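Local coordinates for protein nitrite reductase (Hyphomicrobium denitrificans, PDB 2DV6) that probably catalyses the one-electron reduction of nitrite to nitric oxide at copper centres, taking electrons from a reduced cytochrome c, at residues 76-81 and 112-117; 67-72 and 89-94. All blocks are in the same frame, centred on the assembly; numbering follows the deposited sequence.

Interaction 1 (76-81 and 112-117); sequences QHDVVV and YYCSIA. With CU (copper (II) ion), chain I.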
loop_
_atom_site.group_PDB
_atom_site.type_symbol
_atom_site.label_atom_id
_atom_site.label_comp_id
_atom_site.label_asym_id
_atom_site.label_seq_id
_atom_site.Cartn_x
_atom_site.Cartn_y
_atom_site.Cartn_z
ATOM N N GLN A 76 -24.750 -0.645 -1.040
ATOM C CA GLN A 76 -25.742 -0.833 -0.008
ATOM C C GLN A 76 -26.115 -2.309 0.052
ATOM O O GLN A 76 -26.265 -2.919 -1.008
ATOM C CB GLN A 76 -26.948 0.023 -0.359
ATOM C CG GLN A 76 -27.951 0.163 0.704
ATOM C CD GLN A 76 -28.983 1.216 0.340
ATOM O OE1 GLN A 76 -29.449 1.279 -0.811
ATOM N NE2 GLN A 76 -29.328 2.067 1.313
ATOM N N HIS A 77 -26.244 -2.887 1.257
ATOM C CA HIS A 77 -26.567 -4.324 1.380
ATOM C C HIS A 77 -27.441 -4.682 2.572
ATOM O O HIS A 77 -27.448 -3.985 3.565
ATOM C CB HIS A 77 -25.311 -5.213 1.501
ATOM C CG HIS A 77 -24.317 -5.045 0.392
ATOM N ND1 HIS A 77 -24.587 -5.377 -0.915
ATOM C CD2 HIS A 77 -23.053 -4.577 0.400
ATOM C CE1 HIS A 77 -23.532 -5.136 -1.664
ATOM N NE2 HIS A 77 -22.583 -4.645 -0.885
ATOM N N ASP A 78 -28.125 -5.817 2.477
ATOM C CA ASP A 78 -28.600 -6.513 3.663
ATOM C C ASP A 78 -28.463 -8.021 3.444
ATOM O O ASP A 78 -27.829 -8.447 2.460
ATOM C CB ASP A 78 -30.028 -6.085 4.093
ATOM C CG ASP A 78 -31.110 -6.375 3.044
ATOM O OD1 ASP A 78 -32.264 -5.871 3.240
ATOM O OD2 ASP A 78 -30.856 -7.119 2.058
ATOM N N VAL A 79 -29.020 -8.803 4.376
ATOM C CA VAL A 79 -29.233 -10.225 4.221
ATOM C C VAL A 79 -30.674 -10.480 4.654
ATOM O O VAL A 79 -31.082 -10.051 5.733
ATOM C CB VAL A 79 -28.404 -11.091 5.196
ATOM C CG1 VAL A 79 -28.547 -12.578 4.820
ATOM C CG2 VAL A 79 -26.985 -10.711 5.203
ATOM N N VAL A 80 -31.423 -11.194 3.823
ATOM C CA VAL A 80 -32.779 -11.591 4.157
ATOM C C VAL A 80 -32.814 -13.106 4.158
ATOM O O VAL A 80 -32.281 -13.730 3.248
ATOM C CB VAL A 80 -33.811 -10.993 3.149
ATOM C CG1 VAL A 80 -35.261 -11.476 3.445
ATOM C CG2 VAL A 80 -33.735 -9.483 3.158
ATOM N N VAL A 81 -33.399 -13.704 5.198
ATOM C CA VAL A 81 -33.530 -15.164 5.197
ATOM C C VAL A 81 -34.932 -15.540 4.761
ATOM O O VAL A 81 -35.935 -15.238 5.435
ATOM C CB VAL A 81 -33.102 -15.868 6.498
ATOM C CG1 VAL A 81 -33.270 -17.418 6.338
ATOM C CG2 VAL A 81 -31.672 -15.519 6.816
ATOM N N TYR A 112 -30.633 -17.325 1.545
ATOM C CA TYR A 112 -30.422 -15.997 2.114
ATOM C C TYR A 112 -29.997 -15.134 0.942
ATOM O O TYR A 112 -29.371 -15.631 0.025
ATOM C CB TYR A 112 -29.398 -16.001 3.256
ATOM C CG TYR A 112 -27.952 -16.377 2.907
ATOM C CD1 TYR A 112 -27.481 -17.676 3.102
ATOM C CD2 TYR A 112 -27.050 -15.413 2.418
ATOM C CE1 TYR A 112 -26.131 -18.031 2.818
ATOM C CE2 TYR A 112 -25.700 -15.752 2.097
ATOM C CZ TYR A 112 -25.247 -17.057 2.332
ATOM O OH TYR A 112 -23.937 -17.376 2.041
ATOM N N TYR A 113 -30.358 -13.852 0.933
ATOM C CA TYR A 113 -30.064 -13.039 -0.258
ATOM C C TYR A 113 -30.081 -11.558 0.120
ATOM O O TYR A 113 -30.584 -11.183 1.192
ATOM C CB TYR A 113 -31.081 -13.323 -1.382
ATOM C CG TYR A 113 -32.499 -12.950 -0.971
ATOM C CD1 TYR A 113 -32.995 -11.655 -1.181
ATOM C CD2 TYR A 113 -33.326 -13.878 -0.346
ATOM C CE1 TYR A 113 -34.291 -11.295 -0.759
ATOM C CE2 TYR A 113 -34.629 -13.531 0.062
ATOM C CZ TYR A 113 -35.084 -12.250 -0.136
ATOM O OH TYR A 113 -36.344 -11.924 0.265
ATOM N N CYS A 114 -29.537 -10.724 -0.766
ATOM C CA CYS A 114 -29.564 -9.287 -0.568
ATOM C C CYS A 114 -30.781 -8.709 -1.282
ATOM O O CYS A 114 -31.036 -9.060 -2.438
ATOM C CB CYS A 114 -28.276 -8.629 -1.075
ATOM S SG CYS A 114 -28.326 -6.865 -0.837
ATOM N N SER A 115 -31.509 -7.821 -0.594
ATOM C CA SER A 115 -32.795 -7.328 -1.088
ATOM C C SER A 115 -32.636 -6.001 -1.804
ATOM O O SER A 115 -33.603 -5.468 -2.303
ATOM C CB SER A 115 -33.777 -7.135 0.071
ATOM O OG SER A 115 -33.383 -6.012 0.850
ATOM N N ILE A 116 -31.430 -5.441 -1.809
ATOM C CA ILE A 116 -31.155 -4.231 -2.584
ATOM C C ILE A 116 -31.366 -4.501 -4.092
ATOM O O ILE A 116 -30.983 -5.581 -4.621
ATOM C CB ILE A 116 -29.746 -3.674 -2.228
ATOM C CG1 ILE A 116 -29.626 -3.437 -0.709
ATOM C CG2 ILE A 116 -29.392 -2.429 -3.044
ATOM C CD1 ILE A 116 -30.814 -2.628 -0.073
ATOM N N ALA A 117 -32.012 -3.550 -4.781
ATOM C CA ALA A 117 -32.380 -3.752 -6.184
ATOM C C ALA A 117 -31.177 -4.235 -7.027
ATOM O O ALA A 117 -30.128 -3.558 -7.088
ATOM C CB ALA A 117 -32.989 -2.450 -6.799
HETATM CU CU CU I . -26.431 -6.118 -1.689
#
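V80 and Y113 form an antiparallel hydrogen-bonded pair, and V81 and Y112 the non-hydrogen-bonded pair next to it. V80 N gives to Y113 O at 2.8 Å, and Y113 N gives back to V80 O. This is the strand pairing that leads into the type 1 copper site of a cupredoxin fold. The copper is bound by H77 ND1 at 2.1 Å and by C114 SG at 2.2 Å; H119 and M124 complete the site. C114 SG lies anti to the backbone N (chi1 180°), which puts it beside D78 N and on the copper. It sits at the edge of the H77 ring and accepts two backbone N-H groups, D78 N at 3.5 Å, nearly straight at 167°, and I116 N within its own segment. These two N-H groups would be expected to draw some charge from the thiolate. H77 NE2 is hydrogen-bonded to E73, so the ring is held at both nitrogens. Over one face of the Y113 ring sits V80 CB, offset toward the rim. The D78 carboxylate, salt-bridged to R87 through OD1, takes S115 OG on OD1 at 2.6 Å and S115 N on the syn lone pair of OD2 at 2.8 Å.

Interaction 2 (67-72 and 89-94); sequences VNLVNG and AIVNGK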
loop_
_atom_site.group_PDB
_atom_site.type_symbol
_atom_site.label_atom_id
_atom_site.label_comp_id
_atom_site.label_asym_id
_atom_site.label_seq_id
_atom_site.Cartn_x
_atom_site.Cartn_y
_atom_site.Cartn_z
ATOM N N VAL A 67 -26.158 -14.218 12.429
ATOM C CA VAL A 67 -25.438 -13.845 11.218
ATOM C C VAL A 67 -24.881 -12.432 11.359
ATOM O O VAL A 67 -25.609 -11.524 11.704
ATOM C CB VAL A 67 -26.345 -13.965 9.966
ATOM C CG1 VAL A 67 -25.606 -13.483 8.701
ATOM C CG2 VAL A 67 -26.781 -15.459 9.784
ATOM N N ASN A 68 -23.573 -12.273 11.108
ATOM C CA ASN A 68 -22.909 -10.971 11.191
ATOM C C ASN A 68 -22.589 -10.514 9.765
ATOM O O ASN A 68 -21.788 -11.126 9.082
ATOM C CB ASN A 68 -21.581 -11.061 11.937
ATOM C CG ASN A 68 -21.703 -11.614 13.340
ATOM O OD1 ASN A 68 -22.705 -11.396 14.060
ATOM N ND2 ASN A 68 -20.632 -12.295 13.770
ATOM N N LEU A 69 -23.168 -9.416 9.329
ATOM C CA LEU A 69 -22.937 -8.954 7.982
ATOM C C LEU A 69 -22.027 -7.740 8.065
ATOM O O LEU A 69 -22.357 -6.777 8.766
ATOM C CB LEU A 69 -24.278 -8.540 7.370
ATOM C CG LEU A 69 -24.491 -8.292 5.869
ATOM C CD1 LEU A 69 -25.141 -6.932 5.565
ATOM C CD2 LEU A 69 -23.360 -8.684 4.907
ATOM N N VAL A 70 -20.903 -7.786 7.349
ATOM C CA VAL A 70 -20.006 -6.631 7.248
ATOM C C VAL A 70 -19.883 -6.223 5.785
ATOM O O VAL A 70 -19.616 -7.046 4.922
ATOM C CB VAL A 70 -18.574 -6.971 7.818
ATOM C CG1 VAL A 70 -17.627 -5.755 7.741
ATOM C CG2 VAL A 70 -18.683 -7.547 9.239
ATOM N N ASN A 71 -20.051 -4.938 5.524
ATOM C CA ASN A 71 -19.976 -4.385 4.200
ATOM C C ASN A 71 -18.493 -4.292 3.801
ATOM O O ASN A 71 -17.673 -3.662 4.509
ATOM C CB ASN A 71 -20.681 -3.009 4.221
ATOM C CG ASN A 71 -20.754 -2.360 2.870
ATOM O OD1 ASN A 71 -19.797 -2.407 2.095
ATOM N ND2 ASN A 71 -21.887 -1.703 2.587
ATOM N N GLY A 72 -18.153 -4.951 2.696
ATOM C CA GLY A 72 -16.770 -5.036 2.235
ATOM C C GLY A 72 -16.399 -3.962 1.234
ATOM O O GLY A 72 -15.306 -3.421 1.278
ATOM N N ALA A 89 -30.242 -5.277 9.292
ATOM C CA ALA A 89 -30.457 -3.930 8.876
ATOM C C ALA A 89 -29.639 -3.722 7.577
ATOM O O ALA A 89 -28.703 -4.491 7.269
ATOM C CB ALA A 89 -30.004 -2.960 9.992
ATOM N N ILE A 90 -30.007 -2.698 6.824
ATOM C CA ILE A 90 -29.215 -2.253 5.689
ATOM C C ILE A 90 -27.935 -1.569 6.160
ATOM O O ILE A 90 -27.895 -0.756 7.095
ATOM C CB ILE A 90 -30.024 -1.318 4.723
ATOM C CG1 ILE A 90 -31.154 -2.126 4.064
ATOM C CG2 ILE A 90 -29.120 -0.748 3.619
ATOM C CD1 ILE A 90 -32.286 -1.273 3.393
ATOM N N VAL A 91 -26.894 -1.886 5.419
ATOM C CA VAL A 91 -25.555 -1.501 5.725
ATOM C C VAL A 91 -25.034 -0.717 4.514
ATOM O O VAL A 91 -25.049 -1.192 3.399
ATOM C CB VAL A 91 -24.903 -2.867 6.076
ATOM C CG1 VAL A 91 -24.098 -3.564 4.970
ATOM C CG2 VAL A 91 -24.446 -2.931 7.469
ATOM N N ASN A 92 -24.576 0.505 4.738
ATOM C CA ASN A 92 -24.337 1.452 3.647
ATOM C C ASN A 92 -22.875 1.597 3.229
ATOM O O ASN A 92 -22.547 1.396 2.058
ATOM C CB ASN A 92 -24.959 2.795 4.003
ATOM C CG ASN A 92 -26.486 2.720 4.022
ATOM O OD1 ASN A 92 -27.096 2.478 2.993
ATOM N ND2 ASN A 92 -27.093 2.860 5.202
ATOM N N GLY A 93 -21.993 1.931 4.158
ATOM C CA GLY A 93 -20.610 2.153 3.743
ATOM C C GLY A 93 -19.712 0.986 4.103
ATOM O O GLY A 93 -20.083 0.109 4.877
ATOM N N LYS A 94 -18.517 0.991 3.530
ATOM C CA LYS A 94 -17.487 0.025 3.863
ATOM C C LYS A 94 -17.350 -0.098 5.383
ATOM O O LYS A 94 -17.239 0.919 6.070
ATOM C CB LYS A 94 -16.184 0.506 3.224
ATOM C CG LYS A 94 -14.996 -0.330 3.570
ATOM C CD LYS A 94 -14.078 -0.496 2.338
ATOM C CE LYS A 94 -12.982 -1.546 2.641
ATOM N NZ LYS A 94 -12.490 -2.244 1.390
#
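N71 and V91 meet where strand 64-70 ends and the loop between strands 86-87 and 97-103 passes alongside it. The contact lies in the N-terminal cupredoxin domain, beside the copper ligand H77. N71 CB is directed toward the loop. It lies 3.5 Å from V91 CG1 and 3.2 Å from G93 O. CG is anti to the backbone N (chi1 -176°), which carries the amide across the loop backbone. CG stays close to G93 O, at 3.3 Å. OD1 accepts from G74 N, just beyond its own segment. ND2 reaches V91 O at 3.3 Å in a weak, bent hydrogen bond (141°), and its stronger partner is A75 O. The amide thus joins the turn after the strand to the loop. Two residues earlier on the strand, L69 CD1 packs on V91 CG1 at 3.6 Å; both residues are buried. K94 folds over G72. Its chain bends at chi2 (141°), and CD and CE run past G72 O before NZ bonds to that oxygen at 3.1 Å. E312 of a neighbouring subunit accepts from N92 N and G93 N, so the loop also takes part in the assembly. The chemistry is mixed: apolar contacts around V91 CG1, one weak amide bond and one lysine bond to a carbonyl. The loop is therefore tied to the strand end by side chains and not by sheet pairing.

How the interactions relate
Interaction 1 is a buried contact and includes the copper. Interaction 2 is only partly buried, with the exposed K94 at one end. Both belong to the N-terminal cupredoxin domain, and their centres are about 10 Å apart. Their segments alternate along the chain. They join directly: H77 O probably accepts from V91 N, and Q76 NE2 probably gives a hydrogen bond to N92 OD1. L69 CG also packs on V79 CG2, between the two sheets. Interaction 1 relies on strand pairing, metal bonds and a carboxylate. Interaction 2 relies on side chains meeting backbone carbonyls of the opposite segment, plus the L69-V91 apolar pair. The 89-94 loop thus touches both strand 64-70 and the H77 segment, and it also faces another subunit.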